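Local coordinates for putative pachytene checkpoint protein 2 (Caenorhabditis elegans, PDB 4XGU) that is an AAA+ ATPase of the PCH2 subfamily that binds ADP and probably remodels partner proteins in meiotic chromosome recombination, at residues H96-H101 / L196-N201; W125-V130 / S205-L210; E238-E243 / R288-V293. All coordinates share one frame; numbering follows the deposited sequence.

Contact 1 (H96-H101 / L196-N201); sequences HVYKLH and LSIRMN
His96 lays its imidazole over the C-terminal end of helix 185-199, and the backbone of Ile198 and Arg199 lies over one ring face. Two CH-pi contacts carry the interface. In the first, Arg199 CA lies 3.9 Å from the centroid of the His96 ring, over the face but shifted toward the rim. In the second, Ile198 CD1 sits 3.4 Å from the centroid of the Tyr98 ring, only 6° from the ring normal. The methyl is therefore almost centred on the phenol. Tyr98 takes a chi1 of 69°, with CG between its backbone N and carbonyl carbon, and this turns the ring flat against Ile198.

Ile198 CG2, its second branch, touches His96 CB at 3.8 Å and also reaches the Tyr98 ring at CD1, so the one isoleucine meets both His96 and Tyr98.

Polar atoms come close here without forming hydrogen bonds. Ile198 O and Arg199 O both lie over the His96 face. His96 NE2 is 3.0 Å from Arg199 O, but the angle is poor. Asn201 reaches in from beyond the helix, its amide plane 80° from the imidazole. Asn201 OD1 is 3.0 Å from His96 CD2, and Asn201 ND2 is 3.2 Å from Val97 O, again at a poor angle. The interface thus rests on shape and weak contacts.

Strand 95-98 pairs through its backbone with strand 12-16, which also touches Ile198 and Arg199. On the helix side, Arg199 and Met200 pack on helix 145-161. The contact is a strand edge and its aromatic residues set on a helix end. It joins the Pch2 N-terminal domain to the AAA+ ATPase domain, at the end of the helix that begins at the P-loop.

Contact 2 (W125-V130 / S205-L210); sequences WQLPCV and SKSVML
Leu127 holds CG anti to its carbonyl carbon (chi1 -65°), and this sends CD1 onto Met209 CB at 3.7 Å. Gln126 has CG opposite its own N (chi1 -166°) and then bends at chi2. The bend brings its amide back across the neighbouring strand. Gln126 NE2 lies 3.3 Å from Lys206 CE, where the two chains cross at about a right angle. Gln126 OE1 rests on Val208 CG1 at 3.6 Å.

The backbones run antiparallel. Trp125 and Met209 form a hydrogen-bonded pair. Met209 N donates to Trp125 O at 2.7 Å. The return bond, Trp125 N to Met209 O, is nearly straight, but its modelled length is doubtfully short. Gln126 and Val208 are the non-hydrogen-bonded pair, and Val208 CA adds a CA-H...O contact to Trp125 O at 3.3 Å. Leu127 N also bonds Ser207 O.

Trp125, Leu127, Ser207 and Met209 share one sheet face, where Leu127, Ser207 and Met209 touch helix 185-199. Trp125 NE1 is bonded to Glu211. Met209 lies about 7 Å, side chain to side chain, from Thr186, a predicted ATP-binding residue. The chemistry implies that backbone bonds set the register, while apolar contacts fill the buried face and on the Gln126 and Val208 face a polar amide lies against the aliphatic chain of Lys206.

Contact 3 (E238-E243 / R288-V293); sequences ELAEDE and RRRDNV
Arg290 runs along the last turn of helix 228-241, its CD 3.7 Å from Ala240 CB. CG is anti to the carbonyl carbon and the chain bends at chi2 (-118°), which carries the guanidinium past Ala240 to Glu241. There Arg290 NH1 meets Glu241 CG at 3.3 Å, so the methylene does the touching. The Glu241 carboxylate stays beyond salt-bridge range. The salt bridge of Arg290 is with Asp237, one turn earlier, although the place of NH2 is less sure. A leucine in its place would probably leave Asp237 without its positive partner, beside the like-charged Glu241.

Asn292 follows with a chi1 of 67°, which turns its amide toward the helix end. Asn292 ND2 donates to Ala240 O at 3.3 Å. The acceptor lies close to the amide plane, but the N-H comes in tilted from the carbonyl plane. Asp242 O is 2.8 Å from the same ND2.

Val293 closes the segment, its CG2 against Ala240 CB at 3.6 Å. Ala240 CB thus touches both Arg290 and Val293. The loop links helix 275-288 to strand 293-299. Asn292 pairs by backbone with Val247 of strand 245-251, so the end of helix 228-241 rests where two parallel strands of the central sheet begin.

Contact 2 is the buried one of the three, a strand pair held by backbone hydrogen bonds. Contacts 1 and 3 are partly buried helix-end contacts. Contact 1 relies on aromatic faces and has no hydrogen bond between its segments. Contact 3 mixes alanine and valine packing with amide and charged groups. Contacts 1 and 2 touch directly: His101 N probably bonds Pro128 O, and Ser197 packs on Ser207. They also use consecutive elements, helix 185-199 and strand 206-212. Contact 3 meets contact 2 where Leu239 packs on Val208, and it shares no touch with contact 1. Together they run from the N-terminal domain junction, over part of the ATPase sheet, to the end of helix 228-241.

Contact 1 (H96-H101 / L196-N201)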
loop_
_atom_site.group_PDB
_atom_site.type_symbol
_atom_site.label_atom_id
_atom_site.label_comp_id
_atom_site.label_asym_id
_atom_site.label_seq_id
_atom_site.Cartn_x
_atom_site.Cartn_y
_atom_site.Cartn_z
ATOM N N HIS B 96 4.356 -47.743 -31.776
ATOM C CA HIS B 96 2.982 -47.605 -31.314
ATOM C C HIS B 96 2.026 -47.291 -32.449
ATOM O O HIS B 96 2.283 -46.427 -33.290
ATOM C CB HIS B 96 2.882 -46.522 -30.247
ATOM C CG HIS B 96 3.917 -46.638 -29.176
ATOM N ND1 HIS B 96 5.104 -45.939 -29.213
ATOM C CD2 HIS B 96 3.951 -47.380 -28.043
ATOM C CE1 HIS B 96 5.823 -46.242 -28.145
ATOM N NE2 HIS B 96 5.147 -47.112 -27.420
ATOM N N VAL B 97 0.912 -48.002 -32.451
ATOM C CA VAL B 97 -0.095 -47.834 -33.473
ATOM C C VAL B 97 -1.299 -47.135 -32.842
ATOM O O VAL B 97 -1.670 -47.434 -31.707
ATOM C CB VAL B 97 -0.476 -49.185 -34.072
ATOM C CG1 VAL B 97 -1.276 -49.005 -35.343
ATOM C CG2 VAL B 97 0.799 -50.029 -34.363
ATOM N N TYR B 98 -1.891 -46.191 -33.568
ATOM C CA TYR B 98 -2.931 -45.343 -32.994
ATOM C C TYR B 98 -3.917 -44.845 -34.046
ATOM O O TYR B 98 -3.622 -44.844 -35.239
ATOM C CB TYR B 98 -2.301 -44.149 -32.277
ATOM C CG TYR B 98 -1.651 -43.154 -33.217
ATOM C CD1 TYR B 98 -0.389 -43.392 -33.752
ATOM C CD2 TYR B 98 -2.293 -41.978 -33.565
ATOM C CE1 TYR B 98 0.211 -42.483 -34.612
ATOM C CE2 TYR B 98 -1.705 -41.066 -34.425
ATOM C CZ TYR B 98 -0.453 -41.324 -34.946
ATOM O OH TYR B 98 0.131 -40.415 -35.800
ATOM N N LYS B 99 -5.089 -44.420 -33.586
ATOM C CA LYS B 99 -6.061 -43.738 -34.434
ATOM C C LYS B 99 -6.509 -42.479 -33.693
ATOM O O LYS B 99 -6.838 -42.550 -32.513
ATOM C CB LYS B 99 -7.245 -44.658 -34.759
ATOM C CG LYS B 99 -7.933 -45.250 -33.535
ATOM C CD LYS B 99 -9.171 -46.040 -33.913
ATOM C CE LYS B 99 -8.831 -47.159 -34.878
ATOM N NZ LYS B 99 -10.040 -47.921 -35.282
ATOM N N LEU B 100 -6.499 -41.331 -34.361
ATOM C CA LEU B 100 -6.817 -40.065 -33.706
ATOM C C LEU B 100 -8.308 -39.830 -33.613
ATOM O O LEU B 100 -9.049 -40.173 -34.532
ATOM C CB LEU B 100 -6.170 -38.890 -34.444
ATOM C CG LEU B 100 -5.879 -38.935 -35.942
ATOM C CD1 LEU B 100 -7.122 -38.759 -36.840
ATOM C CD2 LEU B 100 -4.783 -37.944 -36.245
ATOM N N HIS B 101 -8.742 -39.225 -32.511
ATOM C CA HIS B 101 -10.148 -38.909 -32.340
ATOM C C HIS B 101 -10.447 -37.583 -33.022
ATOM O O HIS B 101 -9.634 -36.657 -32.966
ATOM C CB HIS B 101 -10.526 -38.843 -30.858
ATOM C CG HIS B 101 -9.721 -39.757 -29.985
ATOM N ND1 HIS B 101 -10.144 -41.023 -29.635
ATOM C CD2 HIS B 101 -8.521 -39.585 -29.386
ATOM C CE1 HIS B 101 -9.233 -41.591 -28.864
ATOM N NE2 HIS B 101 -8.239 -40.739 -28.697
ATOM N N LEU B 196 3.378 -37.929 -26.430
ATOM C CA LEU B 196 3.406 -38.691 -25.187
ATOM C C LEU B 196 2.200 -39.613 -25.056
ATOM O O LEU B 196 2.328 -40.741 -24.590
ATOM C CB LEU B 196 3.473 -37.750 -23.990
ATOM C CG LEU B 196 4.828 -37.080 -23.766
ATOM C CD1 LEU B 196 4.734 -36.086 -22.629
ATOM C CD2 LEU B 196 5.901 -38.122 -23.480
ATOM N N SER B 197 1.033 -39.134 -25.476
ATOM C CA SER B 197 -0.185 -39.938 -25.431
ATOM C C SER B 197 -0.057 -41.195 -26.293
ATOM O O SER B 197 -0.599 -42.248 -25.955
ATOM C CB SER B 197 -1.385 -39.113 -25.889
ATOM O OG SER B 197 -1.247 -38.741 -27.249
ATOM N N ILE B 198 0.661 -41.079 -27.404
ATOM C CA ILE B 198 0.901 -42.220 -28.282
ATOM C C ILE B 198 2.037 -43.091 -27.745
ATOM O O ILE B 198 1.936 -44.318 -27.735
ATOM C CB ILE B 198 1.233 -41.766 -29.716
ATOM C CG1 ILE B 198 0.047 -41.012 -30.322
ATOM C CG2 ILE B 198 1.596 -42.957 -30.587
ATOM C CD1 ILE B 198 0.371 -40.328 -31.628
ATOM N N ARG B 199 3.110 -42.448 -27.295
ATOM C CA ARG B 199 4.255 -43.148 -26.718
ATOM C C ARG B 199 3.859 -44.027 -25.536
ATOM O O ARG B 199 4.377 -45.130 -25.373
ATOM C CB ARG B 199 5.317 -42.145 -26.269
ATOM C CG ARG B 199 6.380 -41.826 -27.306
ATOM C CD ARG B 199 7.696 -42.498 -26.944
ATOM N NE ARG B 199 8.846 -41.634 -27.204
ATOM C CZ ARG B 199 9.792 -41.361 -26.310
ATOM N NH1 ARG B 199 9.728 -41.887 -25.093
ATOM N NH2 ARG B 199 10.804 -40.567 -26.632
ATOM N N MET B 200 2.940 -43.530 -24.717
ATOM C CA MET B 200 2.528 -44.230 -23.507
ATOM C C MET B 200 1.208 -44.977 -23.693
ATOM O O MET B 200 0.565 -45.358 -22.715
ATOM C CB MET B 200 2.392 -43.243 -22.344
ATOM C CG MET B 200 3.605 -42.354 -22.114
ATOM S SD MET B 200 4.956 -43.184 -21.260
ATOM C CE MET B 200 6.224 -41.921 -21.340
ATOM N N ASN B 201 0.802 -45.185 -24.942
ATOM C CA ASN B 201 -0.507 -45.768 -25.216
ATOM C C ASN B 201 -0.608 -47.221 -24.758
ATOM O O ASN B 201 -1.702 -47.724 -24.505
ATOM C CB ASN B 201 -0.840 -45.661 -26.706
ATOM C CG ASN B 201 -0.035 -46.619 -27.558
ATOM O OD1 ASN B 201 1.053 -47.051 -27.176
ATOM N ND2 ASN B 201 -0.566 -46.950 -28.727
#

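Contact 2 (W125-V130 / S205-L210)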
loop_
_atom_site.group_PDB
_atom_site.type_symbol
_atom_site.label_atom_id
_atom_site.label_comp_id
_atom_site.label_asym_id
_atom_site.label_seq_id
_atom_site.Cartn_x
_atom_site.Cartn_y
_atom_site.Cartn_z
ATOM N N TRP B 125 -9.505 -31.806 -24.359
ATOM C CA TRP B 125 -9.037 -32.401 -25.605
ATOM C C TRP B 125 -8.842 -33.905 -25.454
ATOM O O TRP B 125 -8.243 -34.370 -24.486
ATOM C CB TRP B 125 -7.725 -31.757 -26.057
ATOM C CG TRP B 125 -7.842 -30.314 -26.427
ATOM C CD1 TRP B 125 -7.656 -29.238 -25.609
ATOM C CD2 TRP B 125 -8.152 -29.787 -27.719
ATOM N NE1 TRP B 125 -7.839 -28.071 -26.312
ATOM C CE2 TRP B 125 -8.144 -28.382 -27.610
ATOM C CE3 TRP B 125 -8.440 -30.367 -28.958
ATOM C CZ2 TRP B 125 -8.415 -27.548 -28.692
ATOM C CZ3 TRP B 125 -8.710 -29.538 -30.033
ATOM C CH2 TRP B 125 -8.695 -28.143 -29.894
ATOM N N GLN B 126 -9.352 -34.657 -26.420
ATOM C CA GLN B 126 -9.170 -36.101 -26.450
ATOM C C GLN B 126 -7.897 -36.441 -27.224
ATOM O O GLN B 126 -7.789 -36.135 -28.411
ATOM C CB GLN B 126 -10.389 -36.772 -27.091
ATOM C CG GLN B 126 -10.468 -38.273 -26.887
ATOM C CD GLN B 126 -10.728 -38.648 -25.444
ATOM O OE1 GLN B 126 -11.377 -37.906 -24.705
ATOM N NE2 GLN B 126 -10.215 -39.802 -25.030
ATOM N N LEU B 127 -6.932 -37.072 -26.560
ATOM C CA LEU B 127 -5.628 -37.315 -27.179
ATOM C C LEU B 127 -5.423 -38.756 -27.641
ATOM O O LEU B 127 -5.730 -39.698 -26.905
ATOM C CB LEU B 127 -4.507 -36.938 -26.211
ATOM C CG LEU B 127 -4.426 -35.459 -25.842
ATOM C CD1 LEU B 127 -3.153 -35.182 -25.054
ATOM C CD2 LEU B 127 -4.495 -34.599 -27.093
ATOM N N PRO B 128 -4.872 -38.933 -28.854
ATOM C CA PRO B 128 -4.467 -37.864 -29.781
ATOM C C PRO B 128 -5.591 -37.397 -30.705
ATOM O O PRO B 128 -6.360 -38.217 -31.201
ATOM C CB PRO B 128 -3.351 -38.518 -30.592
ATOM C CG PRO B 128 -3.710 -39.962 -30.608
ATOM C CD PRO B 128 -4.392 -40.254 -29.295
ATOM N N CYS B 129 -5.676 -36.089 -30.937
ATOM C CA CYS B 129 -6.754 -35.513 -31.745
ATOM C C CYS B 129 -6.291 -35.060 -33.116
ATOM O O CYS B 129 -5.100 -34.947 -33.364
ATOM C CB CYS B 129 -7.393 -34.323 -31.024
ATOM S SG CYS B 129 -6.232 -33.023 -30.569
ATOM N N VAL B 130 -7.241 -34.760 -33.998
ATOM C CA VAL B 130 -6.893 -34.356 -35.359
ATOM C C VAL B 130 -6.185 -33.014 -35.381
ATOM O O VAL B 130 -5.390 -32.765 -36.273
ATOM C CB VAL B 130 -8.130 -34.294 -36.292
ATOM C CG1 VAL B 130 -9.051 -35.394 -36.012
ATOM C CG2 VAL B 130 -8.901 -33.003 -36.138
ATOM N N SER B 205 -4.764 -46.567 -21.585
ATOM C CA SER B 205 -5.807 -46.879 -22.553
ATOM C C SER B 205 -6.436 -45.610 -23.128
ATOM O O SER B 205 -6.686 -45.524 -24.329
ATOM C CB SER B 205 -6.879 -47.764 -21.910
ATOM O OG SER B 205 -7.150 -47.361 -20.576
ATOM N N LYS B 206 -6.682 -44.627 -22.267
ATOM C CA LYS B 206 -7.298 -43.367 -22.676
ATOM C C LYS B 206 -6.415 -42.190 -22.269
ATOM O O LYS B 206 -5.764 -42.233 -21.230
ATOM C CB LYS B 206 -8.696 -43.231 -22.060
ATOM C CG LYS B 206 -9.415 -41.927 -22.383
ATOM C CD LYS B 206 -10.811 -41.890 -21.778
ATOM C CE LYS B 206 -11.496 -40.561 -22.055
ATOM N NZ LYS B 206 -12.900 -40.540 -21.559
ATOM N N SER B 207 -6.385 -41.141 -23.084
ATOM C CA SER B 207 -5.588 -39.964 -22.755
ATOM C C SER B 207 -6.346 -38.675 -23.051
ATOM O O SER B 207 -6.860 -38.485 -24.152
ATOM C CB SER B 207 -4.264 -39.986 -23.523
ATOM O OG SER B 207 -3.473 -38.856 -23.203
ATOM N N VAL B 208 -6.415 -37.792 -22.058
ATOM C CA VAL B 208 -7.137 -36.530 -22.201
ATOM C C VAL B 208 -6.241 -35.339 -21.875
ATOM O O VAL B 208 -5.233 -35.480 -21.185
ATOM C CB VAL B 208 -8.383 -36.482 -21.287
ATOM C CG1 VAL B 208 -9.399 -37.537 -21.702
ATOM C CG2 VAL B 208 -7.981 -36.664 -19.829
ATOM N N MET B 209 -6.613 -34.167 -22.380
ATOM C CA MET B 209 -5.906 -32.933 -22.049
ATOM C C MET B 209 -6.873 -31.800 -21.749
ATOM O O MET B 209 -7.793 -31.535 -22.522
ATOM C CB MET B 209 -4.964 -32.509 -23.177
ATOM C CG MET B 209 -4.566 -31.028 -23.119
ATOM S SD MET B 209 -3.180 -30.596 -24.196
ATOM C CE MET B 209 -3.409 -28.831 -24.358
ATOM N N LEU B 210 -6.649 -31.136 -20.622
ATOM C CA LEU B 210 -7.445 -29.986 -20.219
ATOM C C LEU B 210 -6.660 -28.697 -20.391
ATOM O O LEU B 210 -5.613 -28.507 -19.772
ATOM C CB LEU B 210 -7.906 -30.136 -18.771
ATOM C CG LEU B 210 -9.127 -31.039 -18.614
ATOM C CD1 LEU B 210 -9.315 -31.449 -17.170
ATOM C CD2 LEU B 210 -10.364 -30.322 -19.134
#

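Contact 3 (E238-E243 / R288-V293)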
loop_
_atom_site.group_PDB
_atom_site.type_symbol
_atom_site.label_atom_id
_atom_site.label_comp_id
_atom_site.label_asym_id
_atom_site.label_seq_id
_atom_site.Cartn_x
_atom_site.Cartn_y
_atom_site.Cartn_z
ATOM N N GLU B 238 -11.244 -35.644 -10.579
ATOM C CA GLU B 238 -12.058 -36.822 -10.877
ATOM C C GLU B 238 -11.517 -37.573 -12.085
ATOM O O GLU B 238 -11.462 -38.803 -12.090
ATOM C CB GLU B 238 -13.516 -36.431 -11.124
ATOM C CG GLU B 238 -14.381 -36.406 -9.875
ATOM C CD GLU B 238 -15.854 -36.573 -10.195
ATOM O OE1 GLU B 238 -16.189 -36.691 -11.392
ATOM O OE2 GLU B 238 -16.674 -36.594 -9.251
ATOM N N LEU B 239 -11.116 -36.823 -13.106
ATOM C CA LEU B 239 -10.535 -37.408 -14.307
ATOM C C LEU B 239 -9.186 -38.035 -13.981
ATOM O O LEU B 239 -8.776 -39.014 -14.606
ATOM C CB LEU B 239 -10.388 -36.347 -15.397
ATOM C CG LEU B 239 -10.744 -36.772 -16.821
ATOM C CD1 LEU B 239 -12.088 -37.477 -16.842
ATOM C CD2 LEU B 239 -10.766 -35.561 -17.736
ATOM N N ALA B 240 -8.505 -37.468 -12.991
ATOM C CA ALA B 240 -7.216 -37.982 -12.543
ATOM C C ALA B 240 -7.398 -39.187 -11.628
ATOM O O ALA B 240 -6.516 -40.041 -11.532
ATOM C CB ALA B 240 -6.430 -36.895 -11.836
ATOM N N GLU B 241 -8.545 -39.244 -10.953
ATOM C CA GLU B 241 -8.902 -40.389 -10.117
ATOM C C GLU B 241 -9.006 -41.643 -10.975
ATOM O O GLU B 241 -8.755 -42.756 -10.511
ATOM C CB GLU B 241 -10.219 -40.138 -9.375
ATOM C CG GLU B 241 -10.117 -39.121 -8.245
ATOM C CD GLU B 241 -11.473 -38.706 -7.702
ATOM O OE1 GLU B 241 -11.546 -37.668 -7.008
ATOM O OE2 GLU B 241 -12.466 -39.413 -7.969
ATOM N N ASP B 242 -9.384 -41.446 -12.233
ATOM C CA ASP B 242 -9.411 -42.521 -13.211
ATOM C C ASP B 242 -7.987 -42.954 -13.537
ATOM O O ASP B 242 -7.194 -42.168 -14.054
ATOM C CB ASP B 242 -10.148 -42.071 -14.478
ATOM C CG ASP B 242 -10.308 -43.187 -15.495
ATOM O OD1 ASP B 242 -10.036 -44.358 -15.154
ATOM O OD2 ASP B 242 -10.715 -42.893 -16.640
ATOM N N GLU B 243 -7.661 -44.203 -13.222
ATOM C CA GLU B 243 -6.343 -44.739 -13.539
ATOM C C GLU B 243 -6.349 -45.310 -14.952
ATOM O O GLU B 243 -7.393 -45.353 -15.606
ATOM C CB GLU B 243 -5.924 -45.806 -12.526
ATOM C CG GLU B 243 -6.660 -47.135 -12.650
ATOM C CD GLU B 243 -8.027 -47.131 -11.983
ATOM O OE1 GLU B 243 -8.501 -48.223 -11.607
ATOM O OE2 GLU B 243 -8.632 -46.047 -11.836
ATOM N N ARG B 288 -0.679 -32.383 -9.171
ATOM C CA ARG B 288 0.627 -32.930 -9.536
ATOM C C ARG B 288 1.024 -34.170 -8.730
ATOM O O ARG B 288 1.924 -34.908 -9.130
ATOM C CB ARG B 288 1.707 -31.856 -9.380
ATOM C CG ARG B 288 1.597 -31.060 -8.094
ATOM C CD ARG B 288 2.750 -30.089 -7.932
ATOM N NE ARG B 288 3.939 -30.754 -7.410
ATOM C CZ ARG B 288 5.091 -30.142 -7.165
ATOM N NH1 ARG B 288 5.215 -28.843 -7.397
ATOM N NH2 ARG B 288 6.122 -30.829 -6.687
ATOM N N ARG B 289 0.355 -34.397 -7.603
ATOM C CA ARG B 289 0.677 -35.536 -6.745
ATOM C C ARG B 289 0.350 -36.869 -7.400
ATOM O O ARG B 289 0.944 -37.894 -7.069
ATOM C CB ARG B 289 -0.059 -35.428 -5.410
ATOM C CG ARG B 289 0.724 -34.685 -4.352
ATOM C CD ARG B 289 -0.060 -34.542 -3.061
ATOM N NE ARG B 289 0.175 -33.233 -2.460
ATOM C CZ ARG B 289 1.273 -32.902 -1.788
ATOM N NH1 ARG B 289 2.246 -33.788 -1.618
ATOM N NH2 ARG B 289 1.401 -31.682 -1.283
ATOM N N ARG B 290 -0.596 -36.853 -8.331
ATOM C CA ARG B 290 -0.988 -38.071 -9.029
ATOM C C ARG B 290 0.101 -38.525 -9.998
ATOM O O ARG B 290 0.830 -37.708 -10.558
ATOM C CB ARG B 290 -2.300 -37.854 -9.778
ATOM C CG ARG B 290 -3.366 -37.151 -8.963
ATOM C CD ARG B 290 -4.583 -38.038 -8.781
ATOM N NE ARG B 290 -5.570 -37.423 -7.898
ATOM C CZ ARG B 290 -6.631 -38.057 -7.414
ATOM N NH1 ARG B 290 -6.845 -39.327 -7.724
ATOM N NH2 ARG B 290 -7.475 -37.422 -6.613
ATOM N N ASP B 291 0.203 -39.835 -10.192
ATOM C CA ASP B 291 1.199 -40.397 -11.093
ATOM C C ASP B 291 0.799 -40.242 -12.556
ATOM O O ASP B 291 1.652 -40.072 -13.428
ATOM C CB ASP B 291 1.430 -41.876 -10.776
ATOM C CG ASP B 291 2.128 -42.087 -9.450
ATOM O OD1 ASP B 291 2.718 -41.119 -8.925
ATOM O OD2 ASP B 291 2.096 -43.226 -8.937
ATOM N N ASN B 292 -0.502 -40.298 -12.822
ATOM C CA ASN B 292 -1.005 -40.269 -14.191
ATOM C C ASN B 292 -1.385 -38.868 -14.660
ATOM O O ASN B 292 -2.275 -38.703 -15.489
ATOM C CB ASN B 292 -2.215 -41.195 -14.324
ATOM C CG ASN B 292 -3.416 -40.699 -13.540
ATOM O OD1 ASN B 292 -3.273 -39.996 -12.539
ATOM N ND2 ASN B 292 -4.610 -41.060 -13.995
ATOM N N VAL B 293 -0.709 -37.858 -14.127
ATOM C CA VAL B 293 -1.036 -36.476 -14.449
ATOM C C VAL B 293 0.216 -35.703 -14.844
ATOM O O VAL B 293 1.301 -35.982 -14.348
ATOM C CB VAL B 293 -1.724 -35.781 -13.258
ATOM C CG1 VAL B 293 -1.969 -34.321 -13.556
ATOM C CG2 VAL B 293 -3.032 -36.472 -12.928
#